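Local coordinates for uncharacterized protein (Mannheimia succiniciproducens, PDB 3KG4) that serves as the Cas5d pre-crRNA endoribonuclease, cutting CRISPR transcripts without a metal cofactor in an adaptive immune system against mobile genetic elements, at residues Y59-I64 / P173-Q178; L9-D14 / Y116-H121; M191-D196 / I215-F220; Y15-R20 / A108-D113. One frame throughout, in Å; residues are numbered along the deposited sequence.

Overall arrangement
Strand 7-13 begins the fold and turns a corner into strand 15-16, so 9-14 and 15-20 are consecutive in the chain but belong to different sheets. Segment 59-64 follows at the end of strand 51-60. The chain then returns: 108-113 meets 15-20 and closes interaction 4, and 116-121 meets 9-14 and closes interaction 2, so interaction 4 falls wholly within the span of interaction 2. Interaction 1 crosses both, because its loop closes only when 173-178 reaches 59-64. Interaction 3 comes later, joining 191-196 to 215-220 near the C terminus. Interactions 1, 2 and 3 all reach the seven-stranded sheet, whereas interaction 4 belongs to the smaller mixed one.

Interaction 1: Y59-I64 / P173-Q178; sequences YVLKPI and PLPLSQ
The backbone amide of Gln178 gives the contact its polar fix: Gln178 N donates to Leu61 O over 2.6 Å, at an N-H...O angle of 165° and with the donor in the carbonyl plane. Here the two chains run nearly parallel, their end-to-end directions 18° apart, and Leu61 CA lies 4.2 Å from Ser177 CA. Upstream of this bond the packing is apolar. With chi1 at -57° and CD1 extended beyond CG, Leu61 brings CD1 to 3.7 Å from Pro175 CB. Leu174 lays CD2 over the middle of the Tyr59 ring in a CH-pi contact, 4.2 Å from the ring centroid and close to its normal. The hydroxyl of that ring is held elsewhere, by a hydrogen bond to Glu119 OE1. Downstream, the Lys62 and Gln178 side chains lie alongside each other and point the same way, with Lys62 CE 3.5 Å from Gln178 OE1, while Pro63 CG touches Gln178 O at 3.7 Å. The loop between strands 164-167 and 186-195 thus passes over the exit of strand 51-60: Leu61 and Pro175 both rest on His10 of strand 7-13, and Leu174 and Pro175 on Val117 of strand 114-124.

Interaction 2: L9-D14 / Y116-H121; sequences LHIWGD and YVIEAH
Ile11 turns CG1 between its backbone N and carbonyl carbon (chi1 64°), and Ile118 sets CG1 anti to its own carbonyl carbon (chi1 -56°), which brings Ile11 CD1 and Ile118 CG1 to 3.9 Å. These residues lie on strands 7-13 and 114-124, the adjacent central strands of a ferredoxin-like beta-alpha-beta-beta-alpha-beta arrangement, recognisable from the strand order 4-1-3-2 and expected of the RAMP superfamily. The pairing is antiparallel, with the short strand axes at 146°. Leu9 with Ile118 and Ile11 with Tyr116 are hydrogen-bonded pairs, and each exchanges two backbone bonds; the shortest, Tyr116 N to Ile11 O, measures 2.8 Å. Between them His10 and Val117 form a non-hydrogen-bonded pair, their CA atoms 4.5 Å apart. Side chains alternate accordingly: Leu9 and Ile11 pack on Ile41 of helix 35-45, whereas His10 and Val117 face the other way. On the helix side, the Ile11 side chain crosses that of Tyr116, CG1 lying 3.9 Å from Tyr116 CB and in the ring plane at its edge. On the other, Trp12 CE3 stands over one face of the His10 imidazole, whose edge turns His10 CD2 toward Tyr116 O at 3.4 Å.

Interaction 3: M191-D196 / I215-F220; sequences MLHDID and IDVPPF
The backbones approach without pairing, His193 CA and Phe220 CA being the nearest alpha carbons at 7.2 Å, and His193 with Asp194 forms a classic beta bulge opposite His204. Side chains therefore bridge the gap. His193 directs its ring at the C-terminal tail, where NE2 donates to Pro218 O over 2.8 Å at an N-H...O angle of 162°. The acceptor lies almost in the imidazole plane, and the approach nearly follows the Pro218 carbonyl direction, so the bond, with Phe220 over the face, helps hold the ring in place. Phe220 comes at the same ring by its edge. Its CG is anti to the backbone N (chi1 -175°), and this carries CD1 over the imidazole face, 3.6 Å from His193 ND1 and nearer the rim than the centre. The planes stand at 90° with centroids 5.1 Å apart, a T-shaped stack. Val217 CG1 packs obliquely against the ring, 3.5 Å from His193 CE1. Beyond the stack, Phe220 CE1 meets Asp194 CB at 3.4 Å. The Asp194 carboxylate is held from other directions: OD2 takes Ile195 N at 3.0 Å through its anti lone pair and also bonds Ser36 OG, while OD1 forms a salt bridge with Arg39, tying the bulge to helix 35-45. Strand 203-211 lies between strands 186-195 and 214-216 in the sheet, so the tail after 216 reaches across it: Pro218 rests on Phe206, and Phe220 makes a further edge-to-face contact with His204.

Interaction 4: Y15-R20 / A108-D113; sequences YACFTR and ATVLKD
Leu111 and Phe18 meet at about a right angle, Leu111 CD1 lying 3.9 Å from Phe18 CD2 at the ring edge and near its plane. Ala16 continues this apolar layer, its CB 4.2 Å from Leu111 CB, and Tyr116 touches both Phe18 and Leu111. Val110 spreads its two methyls along the opposing chain to the residues flanking Ala16: with chi1 at -53°, CG1 reaches Cys17 CB at 3.9 Å while CG2 reaches Tyr15 CD1. The backbone between these two layers forms a short antiparallel pairing. Strand 7-13 passes through the corner at 14 into 15-16, and 107-112 through that at 113 into 114-124, so the central ferredoxin-like pairing continues into a mixed sheet, where 107-112 also pairs with 27-28 and 66-70. Ala16 and Leu111 are the hydrogen-bonded pair. Leu111 N reaches Ala16 O at 2.8 Å with an N-H...O angle bent to 138°; Ala16 N reaches Leu111 O at 3.0 Å from well above the carbonyl plane. Tyr15 and Lys112 form the adjoining non-hydrogen-bonded pair, where Tyr15 CA-H also points at Leu111 O, 3.3 Å from CA. Farther out the Tyr15 and Lys112 side chains run side by side. Lys112 NZ stops 3.3 Å from Tyr15 OH at an angle too poor for a hydrogen bond, its salt bridge going instead to Glu67 of strand 66-70, and Asp113 OD2 is bridged to Arg65.

Interaction 1: Y59-I64 / P173-Q178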
loop_
_atom_site.group_PDB
_atom_site.type_symbol
_atom_site.label_atom_id
_atom_site.label_comp_id
_atom_site.label_asym_id
_atom_site.label_seq_id
_atom_site.Cartn_x
_atom_site.Cartn_y
_atom_site.Cartn_z
ATOM N N TYR A 59 5.025 6.318 1.208
ATOM C CA TYR A 59 5.451 7.241 2.246
ATOM C C TYR A 59 5.076 6.700 3.603
ATOM O O TYR A 59 3.905 6.421 3.855
ATOM C CB TYR A 59 4.765 8.585 2.084
ATOM C CG TYR A 59 5.033 9.295 0.796
ATOM C CD1 TYR A 59 5.954 10.343 0.722
ATOM C CD2 TYR A 59 4.374 8.920 -0.369
ATOM C CE1 TYR A 59 6.156 11.024 -0.501
ATOM C CE2 TYR A 59 4.593 9.557 -1.565
ATOM C CZ TYR A 59 5.455 10.626 -1.630
ATOM O OH TYR A 59 5.604 11.242 -2.862
ATOM N N VAL A 60 6.055 6.590 4.490
ATOM C CA VAL A 60 5.857 6.057 5.824
ATOM C C VAL A 60 5.846 7.201 6.806
ATOM O O VAL A 60 6.875 7.860 6.996
ATOM C CB VAL A 60 6.984 5.096 6.245
ATOM C CG1 VAL A 60 6.722 4.584 7.639
ATOM C CG2 VAL A 60 7.078 3.967 5.281
ATOM N N LEU A 61 4.702 7.394 7.465
ATOM C CA LEU A 61 4.409 8.626 8.220
ATOM C C LEU A 61 4.630 8.516 9.719
ATOM O O LEU A 61 4.863 9.521 10.387
ATOM C CB LEU A 61 2.953 9.055 7.965
ATOM C CG LEU A 61 2.588 9.269 6.504
ATOM C CD1 LEU A 61 1.133 9.714 6.379
ATOM C CD2 LEU A 61 3.544 10.297 5.901
ATOM N N LYS A 62 4.549 7.306 10.266
ATOM C CA LYS A 62 4.569 7.147 11.689
ATOM C C LYS A 62 5.666 6.171 12.127
ATOM O O LYS A 62 6.034 5.288 11.375
ATOM C CB LYS A 62 3.200 6.690 12.173
ATOM C CG LYS A 62 2.159 7.807 12.187
ATOM C CD LYS A 62 0.868 7.320 12.788
ATOM C CE LYS A 62 0.137 8.401 13.562
ATOM N NZ LYS A 62 -1.256 7.965 13.924
ATOM N N PRO A 63 6.220 6.377 13.328
ATOM C CA PRO A 63 7.293 5.520 13.805
ATOM C C PRO A 63 6.881 4.048 13.796
ATOM O O PRO A 63 5.740 3.725 14.058
ATOM C CB PRO A 63 7.541 6.012 15.244
ATOM C CG PRO A 63 6.850 7.326 15.329
ATOM C CD PRO A 63 5.721 7.268 14.385
ATOM N N ILE A 64 7.823 3.209 13.377
ATOM C CA ILE A 64 7.666 1.769 13.281
ATOM C C ILE A 64 7.631 1.167 14.691
ATOM O O ILE A 64 8.636 1.215 15.417
ATOM C CB ILE A 64 8.800 1.175 12.391
ATOM C CG1 ILE A 64 8.756 1.835 11.004
ATOM C CG2 ILE A 64 8.649 -0.367 12.245
ATOM C CD1 ILE A 64 9.892 1.492 10.061
ATOM N N PRO A 173 -2.160 18.719 0.366
ATOM C CA PRO A 173 -0.749 18.457 0.733
ATOM C C PRO A 173 -0.492 17.039 1.258
ATOM O O PRO A 173 -1.426 16.382 1.678
ATOM C CB PRO A 173 -0.490 19.474 1.843
ATOM C CG PRO A 173 -1.815 19.638 2.501
ATOM C CD PRO A 173 -2.888 19.391 1.457
ATOM N N LEU A 174 0.752 16.563 1.202
ATOM C CA LEU A 174 1.083 15.266 1.800
ATOM C C LEU A 174 1.077 15.478 3.304
ATOM O O LEU A 174 1.563 16.513 3.780
ATOM C CB LEU A 174 2.460 14.737 1.349
ATOM C CG LEU A 174 2.657 14.254 -0.104
ATOM C CD1 LEU A 174 4.145 14.375 -0.512
ATOM C CD2 LEU A 174 2.171 12.819 -0.315
ATOM N N PRO A 175 0.526 14.512 4.073
ATOM C CA PRO A 175 0.745 14.584 5.527
ATOM C C PRO A 175 2.222 14.688 5.846
ATOM O O PRO A 175 3.048 14.161 5.107
ATOM C CB PRO A 175 0.207 13.243 6.033
ATOM C CG PRO A 175 -0.663 12.704 4.926
ATOM C CD PRO A 175 -0.149 13.272 3.655
ATOM N N LEU A 176 2.561 15.351 6.943
ATOM C CA LEU A 176 3.960 15.443 7.369
ATOM C C LEU A 176 4.330 14.093 7.988
ATOM O O LEU A 176 3.460 13.409 8.518
ATOM C CB LEU A 176 4.174 16.601 8.359
ATOM C CG LEU A 176 3.100 16.829 9.431
ATOM C CD1 LEU A 176 3.634 17.748 10.550
ATOM C CD2 LEU A 176 1.786 17.414 8.848
ATOM N N SER A 177 5.585 13.687 7.841
ATOM C CA SER A 177 6.084 12.487 8.496
ATOM C C SER A 177 6.159 12.837 9.974
ATOM O O SER A 177 6.475 13.984 10.324
ATOM C CB SER A 177 7.486 12.086 7.994
ATOM O OG SER A 177 7.517 10.799 7.333
ATOM N N GLN A 178 5.917 11.856 10.837
ATOM C CA GLN A 178 6.253 12.003 12.242
ATOM C C GLN A 178 7.422 11.076 12.554
ATOM O O GLN A 178 7.552 10.588 13.660
ATOM C CB GLN A 178 5.030 11.668 13.088
ATOM C CG GLN A 178 3.849 12.613 12.878
ATOM C CD GLN A 178 2.690 12.268 13.787
ATOM O OE1 GLN A 178 1.863 11.420 13.455
ATOM N NE2 GLN A 178 2.622 12.924 14.944
#

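Interaction 2: L9-D14 / Y116-H121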
loop_
_atom_site.group_PDB
_atom_site.type_symbol
_atom_site.label_atom_id
_atom_site.label_comp_id
_atom_site.label_asym_id
_atom_site.label_seq_id
_atom_site.Cartn_x
_atom_site.Cartn_y
_atom_site.Cartn_z
ATOM N N LEU A 9 -3.141 8.114 -2.086
ATOM C CA LEU A 9 -4.123 7.693 -1.092
ATOM C C LEU A 9 -3.453 7.680 0.278
ATOM O O LEU A 9 -2.434 7.007 0.504
ATOM C CB LEU A 9 -4.718 6.305 -1.443
ATOM C CG LEU A 9 -5.908 5.829 -0.584
ATOM C CD1 LEU A 9 -7.217 6.596 -0.936
ATOM C CD2 LEU A 9 -6.099 4.303 -0.705
ATOM N N HIS A 10 -4.022 8.447 1.188
ATOM C CA HIS A 10 -3.647 8.454 2.586
ATOM C C HIS A 10 -4.368 7.304 3.277
ATOM O O HIS A 10 -5.599 7.141 3.129
ATOM C CB HIS A 10 -4.045 9.806 3.203
ATOM C CG HIS A 10 -3.623 9.982 4.633
ATOM N ND1 HIS A 10 -4.294 10.803 5.506
ATOM C CD2 HIS A 10 -2.622 9.410 5.350
ATOM C CE1 HIS A 10 -3.700 10.771 6.690
ATOM N NE2 HIS A 10 -2.670 9.943 6.617
ATOM N N ILE A 11 -3.617 6.434 3.944
ATOM C CA ILE A 11 -4.210 5.313 4.693
ATOM C C ILE A 11 -3.668 5.277 6.105
ATOM O O ILE A 11 -2.521 5.641 6.342
ATOM C CB ILE A 11 -3.995 3.940 3.964
ATOM C CG1 ILE A 11 -2.492 3.582 3.871
ATOM C CG2 ILE A 11 -4.667 3.979 2.599
ATOM C CD1 ILE A 11 -2.185 2.176 3.246
ATOM N N TRP A 12 -4.504 4.863 7.056
ATOM C CA TRP A 12 -4.059 4.710 8.412
ATOM C C TRP A 12 -4.881 3.662 9.165
ATOM O O TRP A 12 -5.942 3.218 8.704
ATOM C CB TRP A 12 -4.116 6.048 9.132
ATOM C CG TRP A 12 -5.498 6.592 9.219
ATOM C CD1 TRP A 12 -6.352 6.451 10.270
ATOM C CD2 TRP A 12 -6.214 7.356 8.220
ATOM N NE1 TRP A 12 -7.564 7.080 9.994
ATOM C CE2 TRP A 12 -7.502 7.643 8.750
ATOM C CE3 TRP A 12 -5.905 7.809 6.935
ATOM C CZ2 TRP A 12 -8.471 8.382 8.045
ATOM C CZ3 TRP A 12 -6.875 8.559 6.231
ATOM C CH2 TRP A 12 -8.141 8.836 6.798
ATOM N N GLY A 13 -4.386 3.291 10.330
ATOM C CA GLY A 13 -5.026 2.250 11.144
ATOM C C GLY A 13 -4.333 2.115 12.468
ATOM O O GLY A 13 -3.161 2.419 12.589
ATOM N N ASP A 14 -5.057 1.654 13.483
ATOM C CA ASP A 14 -4.460 1.468 14.799
ATOM C C ASP A 14 -3.516 0.273 14.792
ATOM O O ASP A 14 -2.583 0.245 15.565
ATOM C CB ASP A 14 -5.541 1.241 15.863
ATOM C CG ASP A 14 -6.356 2.515 16.180
ATOM O OD1 ASP A 14 -5.994 3.615 15.707
ATOM O OD2 ASP A 14 -7.371 2.377 16.902
ATOM N N TYR A 116 0.272 5.714 6.073
ATOM C CA TYR A 116 1.066 5.801 4.873
ATOM C C TYR A 116 0.410 6.699 3.833
ATOM O O TYR A 116 -0.795 6.934 3.890
ATOM C CB TYR A 116 1.275 4.430 4.238
ATOM C CG TYR A 116 1.689 3.340 5.225
ATOM C CD1 TYR A 116 3.026 3.171 5.594
ATOM C CD2 TYR A 116 0.750 2.492 5.792
ATOM C CE1 TYR A 116 3.381 2.219 6.495
ATOM C CE2 TYR A 116 1.135 1.511 6.716
ATOM C CZ TYR A 116 2.448 1.371 7.036
ATOM O OH TYR A 116 2.853 0.425 7.960
ATOM N N VAL A 117 1.205 7.114 2.862
ATOM C CA VAL A 117 0.675 7.522 1.560
ATOM C C VAL A 117 1.150 6.530 0.532
ATOM O O VAL A 117 2.358 6.178 0.468
ATOM C CB VAL A 117 1.114 8.957 1.134
ATOM C CG1 VAL A 117 0.483 9.326 -0.209
ATOM C CG2 VAL A 117 0.670 9.919 2.194
ATOM N N ILE A 118 0.197 6.079 -0.278
ATOM C CA ILE A 118 0.452 5.212 -1.420
ATOM C C ILE A 118 0.345 6.030 -2.682
ATOM O O ILE A 118 -0.705 6.670 -2.936
ATOM C CB ILE A 118 -0.605 4.115 -1.502
ATOM C CG1 ILE A 118 -0.653 3.324 -0.193
ATOM C CG2 ILE A 118 -0.372 3.250 -2.743
ATOM C CD1 ILE A 118 0.719 2.840 0.299
ATOM N N GLU A 119 1.426 6.036 -3.453
ATOM C CA GLU A 119 1.460 6.733 -4.713
ATOM C C GLU A 119 1.546 5.685 -5.805
ATOM O O GLU A 119 2.425 4.839 -5.753
ATOM C CB GLU A 119 2.665 7.665 -4.760
ATOM C CG GLU A 119 2.680 8.567 -5.940
ATOM C CD GLU A 119 3.783 9.660 -5.782
ATOM O OE1 GLU A 119 3.729 10.452 -4.826
ATOM O OE2 GLU A 119 4.682 9.704 -6.640
ATOM N N ALA A 120 0.649 5.759 -6.782
ATOM C CA ALA A 120 0.435 4.707 -7.760
ATOM C C ALA A 120 -0.068 5.266 -9.082
ATOM O O ALA A 120 -0.595 6.407 -9.135
ATOM C CB ALA A 120 -0.631 3.651 -7.202
ATOM N N HIS A 121 0.049 4.460 -10.123
ATOM C CA HIS A 121 -0.602 4.755 -11.385
ATOM C C HIS A 121 -1.251 3.480 -11.944
ATOM O O HIS A 121 -1.018 2.354 -11.437
ATOM C CB HIS A 121 0.414 5.358 -12.376
ATOM C CG HIS A 121 1.482 4.412 -12.808
ATOM N ND1 HIS A 121 2.640 4.192 -12.087
ATOM C CD2 HIS A 121 1.568 3.628 -13.898
ATOM C CE1 HIS A 121 3.383 3.301 -12.721
ATOM N NE2 HIS A 121 2.740 2.930 -13.813
#

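Interaction 3: M191-D196 / I215-F220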
loop_
_atom_site.group_PDB
_atom_site.type_symbol
_atom_site.label_atom_id
_atom_site.label_comp_id
_atom_site.label_asym_id
_atom_site.label_seq_id
_atom_site.Cartn_x
_atom_site.Cartn_y
_atom_site.Cartn_z
ATOM N N MET A 191 11.931 -7.549 0.867
ATOM C CA MET A 191 10.517 -7.579 1.257
ATOM C C MET A 191 9.767 -8.078 0.049
ATOM O O MET A 191 10.186 -7.840 -1.082
ATOM C CB MET A 191 9.972 -6.169 1.585
ATOM C CG MET A 191 10.448 -5.507 2.881
ATOM S SD MET A 191 9.570 -4.002 3.450
ATOM C CE MET A 191 7.799 -4.621 3.284
ATOM N N LEU A 192 8.624 -8.717 0.286
ATOM C CA LEU A 192 7.744 -9.096 -0.801
ATOM C C LEU A 192 7.374 -7.878 -1.601
ATOM O O LEU A 192 6.989 -6.879 -1.001
ATOM C CB LEU A 192 6.465 -9.691 -0.211
ATOM C CG LEU A 192 5.489 -10.195 -1.277
ATOM C CD1 LEU A 192 6.100 -11.477 -1.864
ATOM C CD2 LEU A 192 4.120 -10.433 -0.599
ATOM N N HIS A 193 7.553 -7.941 -2.926
ATOM C CA HIS A 193 7.035 -6.943 -3.834
ATOM C C HIS A 193 5.574 -7.386 -4.168
ATOM O O HIS A 193 4.603 -6.698 -3.860
ATOM C CB HIS A 193 7.891 -6.883 -5.082
ATOM C CG HIS A 193 7.597 -5.729 -5.995
ATOM N ND1 HIS A 193 6.323 -5.244 -6.207
ATOM C CD2 HIS A 193 8.412 -4.978 -6.772
ATOM C CE1 HIS A 193 6.367 -4.221 -7.043
ATOM N NE2 HIS A 193 7.624 -4.046 -7.415
ATOM N N ASP A 194 5.428 -8.539 -4.795
ATOM C CA ASP A 194 4.078 -9.081 -5.066
ATOM C C ASP A 194 4.199 -10.545 -5.464
ATOM O O ASP A 194 5.294 -11.047 -5.596
ATOM C CB ASP A 194 3.388 -8.266 -6.191
ATOM C CG ASP A 194 1.904 -7.955 -5.905
ATOM O OD1 ASP A 194 1.472 -6.812 -6.256
ATOM O OD2 ASP A 194 1.191 -8.835 -5.326
ATOM N N ILE A 195 3.053 -11.217 -5.661
ATOM C CA ILE A 195 2.981 -12.636 -6.056
ATOM C C ILE A 195 2.203 -12.763 -7.381
ATOM O O ILE A 195 1.279 -11.981 -7.629
ATOM C CB ILE A 195 2.245 -13.488 -4.984
ATOM C CG1 ILE A 195 3.030 -13.501 -3.674
ATOM C CG2 ILE A 195 2.076 -14.947 -5.425
ATOM C CD1 ILE A 195 2.188 -13.115 -2.451
ATOM N N ASP A 196 2.587 -13.719 -8.226
ATOM C CA ASP A 196 1.772 -14.105 -9.404
ATOM C C ASP A 196 1.072 -15.426 -9.083
ATOM O O ASP A 196 1.734 -16.456 -8.891
ATOM C CB ASP A 196 2.642 -14.277 -10.659
ATOM N N ILE A 215 9.731 5.112 0.300
ATOM C CA ILE A 215 10.189 3.907 -0.340
ATOM C C ILE A 215 9.803 3.962 -1.790
ATOM O O ILE A 215 8.597 3.998 -2.138
ATOM C CB ILE A 215 9.570 2.647 0.276
ATOM C CG1 ILE A 215 9.816 2.622 1.759
ATOM C CG2 ILE A 215 10.137 1.350 -0.421
ATOM C CD1 ILE A 215 8.959 1.610 2.552
ATOM N N ASP A 216 10.821 3.982 -2.661
ATOM C CA ASP A 216 10.557 3.884 -4.074
ATOM C C ASP A 216 10.450 2.406 -4.460
ATOM O O ASP A 216 11.272 1.562 -4.069
ATOM C CB ASP A 216 11.553 4.731 -4.922
ATOM C CG ASP A 216 11.152 6.289 -4.952
ATOM O OD1 ASP A 216 10.788 6.854 -6.013
ATOM O OD2 ASP A 216 11.158 6.955 -3.890
ATOM N N VAL A 217 9.367 2.072 -5.162
ATOM C CA VAL A 217 9.081 0.700 -5.507
ATOM C C VAL A 217 9.446 0.476 -6.967
ATOM O O VAL A 217 8.891 1.146 -7.871
ATOM C CB VAL A 217 7.569 0.374 -5.280
ATOM C CG1 VAL A 217 7.276 -1.074 -5.696
ATOM C CG2 VAL A 217 7.209 0.621 -3.837
ATOM N N PRO A 218 10.394 -0.443 -7.223
ATOM C CA PRO A 218 10.832 -0.597 -8.593
ATOM C C PRO A 218 9.776 -1.347 -9.413
ATOM O O PRO A 218 8.922 -2.047 -8.811
ATOM C CB PRO A 218 12.110 -1.420 -8.451
ATOM C CG PRO A 218 11.852 -2.300 -7.276
ATOM C CD PRO A 218 11.091 -1.388 -6.313
ATOM N N PRO A 219 9.821 -1.208 -10.755
ATOM C CA PRO A 219 8.976 -2.014 -11.656
ATOM C C PRO A 219 8.987 -3.486 -11.284
ATOM O O PRO A 219 10.052 -4.038 -11.032
ATOM C CB PRO A 219 9.617 -1.804 -13.038
ATOM C CG PRO A 219 10.241 -0.475 -12.968
ATOM C CD PRO A 219 10.657 -0.257 -11.499
ATOM N N PHE A 220 7.809 -4.100 -11.228
ATOM C CA PHE A 220 7.659 -5.504 -10.834
ATOM C C PHE A 220 8.358 -6.477 -11.772
ATOM O O PHE A 220 8.962 -7.450 -11.319
ATOM C CB PHE A 220 6.178 -5.909 -10.796
ATOM C CG PHE A 220 5.969 -7.298 -10.291
ATOM C CD1 PHE A 220 5.992 -7.549 -8.932
ATOM C CD2 PHE A 220 5.793 -8.372 -11.176
ATOM C CE1 PHE A 220 5.837 -8.828 -8.441
ATOM C CE2 PHE A 220 5.611 -9.667 -10.688
ATOM C CZ PHE A 220 5.650 -9.898 -9.325
#

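Interaction 4: Y15-R20 / A108-D113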
loop_
_atom_site.group_PDB
_atom_site.type_symbol
_atom_site.label_atom_id
_atom_site.label_comp_id
_atom_site.label_asym_id
_atom_site.label_seq_id
_atom_site.Cartn_x
_atom_site.Cartn_y
_atom_site.Cartn_z
ATOM N N TYR A 15 -3.816 -0.717 13.958
ATOM C CA TYR A 15 -3.010 -1.940 13.771
ATOM C C TYR A 15 -2.839 -2.362 12.308
ATOM O O TYR A 15 -3.696 -2.073 11.437
ATOM C CB TYR A 15 -3.650 -3.104 14.522
ATOM C CG TYR A 15 -3.775 -2.884 15.990
ATOM C CD1 TYR A 15 -2.659 -2.989 16.827
ATOM C CD2 TYR A 15 -5.006 -2.531 16.562
ATOM C CE1 TYR A 15 -2.772 -2.788 18.188
ATOM C CE2 TYR A 15 -5.124 -2.324 17.922
ATOM C CZ TYR A 15 -4.012 -2.462 18.728
ATOM O OH TYR A 15 -4.128 -2.263 20.075
ATOM N N ALA A 16 -1.732 -3.055 12.024
ATOM C CA ALA A 16 -1.480 -3.618 10.693
ATOM C C ALA A 16 -0.643 -4.876 10.823
ATOM O O ALA A 16 0.180 -4.985 11.705
ATOM C CB ALA A 16 -0.740 -2.618 9.774
ATOM N N CYS A 17 -0.827 -5.795 9.909
ATOM C CA CYS A 17 -0.011 -6.975 9.877
ATOM C C CYS A 17 0.232 -7.405 8.437
ATOM O O CYS A 17 -0.632 -8.005 7.790
ATOM C CB CYS A 17 -0.635 -8.127 10.695
ATOM S SG CYS A 17 0.565 -9.459 10.852
ATOM N N PHE A 18 1.412 -7.041 7.931
ATOM C CA PHE A 18 1.850 -7.432 6.618
ATOM C C PHE A 18 2.798 -8.601 6.795
ATOM O O PHE A 18 4.012 -8.451 7.021
ATOM C CB PHE A 18 2.524 -6.256 5.921
ATOM C CG PHE A 18 1.717 -5.024 5.973
ATOM C CD1 PHE A 18 0.546 -4.908 5.218
ATOM C CD2 PHE A 18 2.058 -3.994 6.837
ATOM C CE1 PHE A 18 -0.243 -3.718 5.305
ATOM C CE2 PHE A 18 1.294 -2.842 6.916
ATOM C CZ PHE A 18 0.148 -2.701 6.155
ATOM N N THR A 19 2.222 -9.787 6.724
ATOM C CA THR A 19 2.877 -10.951 7.266
ATOM C C THR A 19 4.173 -11.344 6.535
ATOM O O THR A 19 4.197 -11.482 5.323
ATOM C CB THR A 19 1.878 -12.146 7.267
ATOM O OG1 THR A 19 0.718 -11.768 8.022
ATOM C CG2 THR A 19 2.539 -13.381 7.871
ATOM N N ARG A 20 5.264 -11.532 7.286
ATOM C CA ARG A 20 6.555 -11.944 6.717
ATOM C C ARG A 20 6.461 -13.448 6.360
ATOM O O ARG A 20 6.004 -14.257 7.159
ATOM C CB ARG A 20 7.735 -11.709 7.679
ATOM C CG ARG A 20 7.882 -10.276 8.157
ATOM C CD ARG A 20 9.178 -10.043 8.989
ATOM N NE ARG A 20 10.305 -10.295 8.095
ATOM C CZ ARG A 20 11.161 -9.403 7.604
ATOM N NH1 ARG A 20 11.152 -8.116 7.945
ATOM N NH2 ARG A 20 12.081 -9.843 6.774
ATOM N N ALA A 108 0.169 -12.894 17.405
ATOM C CA ALA A 108 0.888 -12.333 16.261
ATOM C C ALA A 108 1.553 -11.050 16.696
ATOM O O ALA A 108 1.052 -10.351 17.588
ATOM C CB ALA A 108 -0.073 -12.028 15.121
ATOM N N THR A 109 2.676 -10.735 16.056
ATOM C CA THR A 109 3.359 -9.473 16.313
ATOM C C THR A 109 3.021 -8.515 15.166
ATOM O O THR A 109 3.398 -8.735 14.041
ATOM C CB THR A 109 4.855 -9.672 16.517
ATOM O OG1 THR A 109 5.026 -10.552 17.646
ATOM C CG2 THR A 109 5.523 -8.328 16.825
ATOM N N VAL A 110 2.309 -7.448 15.500
ATOM C CA VAL A 110 1.717 -6.565 14.517
ATOM C C VAL A 110 2.215 -5.138 14.713
ATOM O O VAL A 110 2.732 -4.773 15.793
ATOM C CB VAL A 110 0.185 -6.608 14.628
ATOM C CG1 VAL A 110 -0.314 -8.089 14.543
ATOM C CG2 VAL A 110 -0.294 -5.921 15.899
ATOM N N LEU A 111 2.119 -4.359 13.648
ATOM C CA LEU A 111 2.409 -2.940 13.734
ATOM C C LEU A 111 1.314 -2.264 14.479
ATOM O O LEU A 111 0.133 -2.653 14.386
ATOM C CB LEU A 111 2.549 -2.337 12.337
ATOM C CG LEU A 111 3.795 -2.767 11.561
ATOM C CD1 LEU A 111 3.604 -2.459 10.066
ATOM C CD2 LEU A 111 5.107 -2.102 12.104
ATOM N N LYS A 112 1.683 -1.223 15.200
ATOM C CA LYS A 112 0.729 -0.389 15.885
ATOM C C LYS A 112 0.795 1.049 15.360
ATOM O O LYS A 112 1.883 1.590 15.178
ATOM C CB LYS A 112 1.026 -0.432 17.387
ATOM C CG LYS A 112 0.117 0.369 18.233
ATOM C CD LYS A 112 0.511 0.245 19.709
ATOM C CE LYS A 112 -0.585 0.808 20.595
ATOM N NZ LYS A 112 -1.701 -0.182 20.688
ATOM N N ASP A 113 -0.379 1.646 15.154
ATOM C CA ASP A 113 -0.542 3.079 14.844
ATOM C C ASP A 113 0.216 3.492 13.584
ATOM O O ASP A 113 1.216 4.211 13.633
ATOM C CB ASP A 113 -0.135 3.960 16.019
ATOM C CG ASP A 113 -1.053 3.795 17.226
ATOM O OD1 ASP A 113 -2.303 3.657 17.065
ATOM O OD2 ASP A 113 -0.504 3.842 18.350
#